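Side-chain contact in cupin type-2 domain-containing protein (Neisseria meningitidis, PDB 2I45), which is of unknown function but belongs to the cupin superfamily, whose small beta-barrel domains often bind metals or small ligands: residues Ile15-Tyr18 / Trp19-Glu22. Residues are numbered along the deposited sequence; the frame is centred on the assembly and turned at random.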
loop_
_atom_site.group_PDB
_atom_site.type_symbol
_atom_site.label_atom_id
_atom_site.label_comp_id
_atom_site.label_asym_id
_atom_site.label_seq_id
_atom_site.Cartn_x
_atom_site.Cartn_y
_atom_site.Cartn_z
ATOM N N ILE B 15 -13.163 10.414 -7.878
ATOM C CA ILE B 15 -12.271 11.212 -8.689
ATOM C C ILE B 15 -12.475 10.776 -10.133
ATOM O O ILE B 15 -12.204 9.655 -10.504
ATOM C CB ILE B 15 -10.793 11.176 -8.162
ATOM C CG1 ILE B 15 -9.813 10.784 -9.241
ATOM C CG2 ILE B 15 -10.606 10.168 -7.033
ATOM C CD1 ILE B 15 -9.392 11.932 -10.108
ATOM N N LYS B 16 -13.007 11.681 -10.936
ATOM C CA LYS B 16 -13.366 11.362 -12.326
ATOM C C LYS B 16 -12.521 12.214 -13.274
ATOM O O LYS B 16 -12.881 12.365 -14.426
ATOM C CB LYS B 16 -14.905 11.528 -12.573
ATOM C CG LYS B 16 -15.550 10.374 -13.441
ATOM C CD LYS B 16 -16.650 10.903 -14.473
ATOM C CE LYS B 16 -16.513 10.342 -15.942
ATOM N NZ LYS B 16 -16.063 11.317 -17.029
ATOM N N GLU B 17 -11.402 12.754 -12.758
ATOM C CA GLU B 17 -10.421 13.596 -13.505
ATOM C C GLU B 17 -9.103 12.861 -13.662
ATOM O O GLU B 17 -8.902 11.841 -13.030
ATOM C CB GLU B 17 -10.160 14.942 -12.794
ATOM C CG GLU B 17 -11.091 16.088 -13.209
ATOM C CD GLU B 17 -11.434 16.070 -14.703
ATOM O OE1 GLU B 17 -10.520 15.941 -15.580
ATOM O OE2 GLU B 17 -12.643 16.185 -15.009
ATOM N N TYR B 18 -8.171 13.351 -14.459
ATOM C CA TYR B 18 -7.145 12.428 -14.838
ATOM C C TYR B 18 -5.754 12.552 -14.419
ATOM O O TYR B 18 -5.078 11.559 -14.379
ATOM C CB TYR B 18 -7.140 12.132 -16.313
ATOM C CG TYR B 18 -7.685 10.771 -16.587
ATOM C CD1 TYR B 18 -8.896 10.612 -17.255
ATOM C CD2 TYR B 18 -7.039 9.670 -16.148
ATOM C CE1 TYR B 18 -9.430 9.377 -17.518
ATOM C CE2 TYR B 18 -7.563 8.412 -16.414
ATOM C CZ TYR B 18 -8.754 8.289 -17.102
ATOM O OH TYR B 18 -9.272 7.078 -17.355
ATOM N N TRP B 19 -5.227 13.721 -14.197
ATOM C CA TRP B 19 -3.898 13.663 -13.619
ATOM C C TRP B 19 -4.100 14.543 -12.454
ATOM O O TRP B 19 -3.373 15.509 -12.248
ATOM C CB TRP B 19 -2.794 14.092 -14.614
ATOM C CG TRP B 19 -2.546 13.000 -15.657
ATOM C CD1 TRP B 19 -3.424 12.589 -16.682
ATOM C CD2 TRP B 19 -1.403 12.143 -15.754
ATOM N NE1 TRP B 19 -2.866 11.537 -17.389
ATOM C CE2 TRP B 19 -1.634 11.244 -16.854
ATOM C CE3 TRP B 19 -0.224 12.041 -15.038
ATOM C CZ2 TRP B 19 -0.714 10.278 -17.245
ATOM C CZ3 TRP B 19 0.690 11.056 -15.408
ATOM C CH2 TRP B 19 0.437 10.178 -16.510
ATOM N N GLN B 20 -5.172 14.226 -11.718
ATOM C CA GLN B 20 -5.586 15.065 -10.590
ATOM C C GLN B 20 -5.637 14.342 -9.254
ATOM O O GLN B 20 -6.672 13.893 -8.801
ATOM C CB GLN B 20 -6.806 15.888 -10.945
ATOM C CG GLN B 20 -6.341 17.073 -11.718
ATOM C CD GLN B 20 -7.375 17.632 -12.669
ATOM O OE1 GLN B 20 -7.032 18.163 -13.744
ATOM N NE2 GLN B 20 -8.646 17.549 -12.280
ATOM N N PRO B 21 -4.467 14.246 -8.606
ATOM C CA PRO B 21 -4.341 13.470 -7.389
ATOM C C PRO B 21 -5.224 14.064 -6.337
ATOM O O PRO B 21 -5.268 15.283 -6.217
ATOM C CB PRO B 21 -2.867 13.684 -6.995
ATOM C CG PRO B 21 -2.492 14.993 -7.634
ATOM C CD PRO B 21 -3.194 14.924 -8.951
ATOM N N GLU B 22 -5.959 13.221 -5.631
ATOM C CA GLU B 22 -6.474 13.571 -4.330
ATOM C C GLU B 22 -5.402 13.098 -3.339
ATOM O O GLU B 22 -4.793 12.043 -3.532
ATOM C CB GLU B 22 -7.811 12.876 -4.071
ATOM C CG GLU B 22 -8.493 13.272 -2.735
ATOM C CD GLU B 22 -9.786 12.493 -2.351
ATOM O OE1 GLU B 22 -10.049 11.301 -2.769
ATOM O OE2 GLU B 22 -10.543 13.137 -1.583
#
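Glu17 overlaps Gln20 along the aliphatic part of its side chain: the two run alongside each other in a common direction, with CB of Glu17 3.9 Å from CB of Gln20. Their carboxylate and amide planes are turned by 29°, yet the heads do not pair, since OE1 of Glu17 stays 4.1 Å from NE2 of Gln20. The amide nitrogen NE2 of Gln20 instead lies against CG of Glu17 at 3.0 Å, a closeness that is doubtful at 2.5 Å resolution. Past CG the Gln20 chain is stretched out, whereas that of Glu17 turns at chi2. Both residues are exposed, so the contact lies at the surface.

Inside the turn, Ile15 is buried. Its CD1 methyl approaches the carbonyl O of Gln20 at 3.6 Å, and its CG2 comes within 4.4 Å of OE1 of Glu22, a loose approach to a carboxylate that also shares a weak hydrogen bond with His11 ND1.

At the bend, CB of Tyr18 touches CD1 of Trp19 at 3.8 Å, the apolar contact between these neighbours. With chi1 at -74°, CG of Trp19 stands beside its own backbone N, which holds the indole near the preceding peptide; Tyr18 O lies over one ring face, 3.0 Å from Trp19 CD1. The indole also meets the ring of Tyr40, while NE1 makes a weak hydrogen bond to O of Leu37.

The path from Ile15 to Tyr18 and that from Trp19 to Glu22 run 154° apart, evidence of a near reversal that leaves the CA atoms of Ile15 and Glu22 7.6 Å from each other. Tyr18 and Trp19 also touch strand 29-37, and Glu22 pairs through its backbone with Leu33. The arrangement is a connecting loop of a cupin fold, leading from helix 8-13 into strand 22-26, outermost in this chain's five-stranded antiparallel sheet.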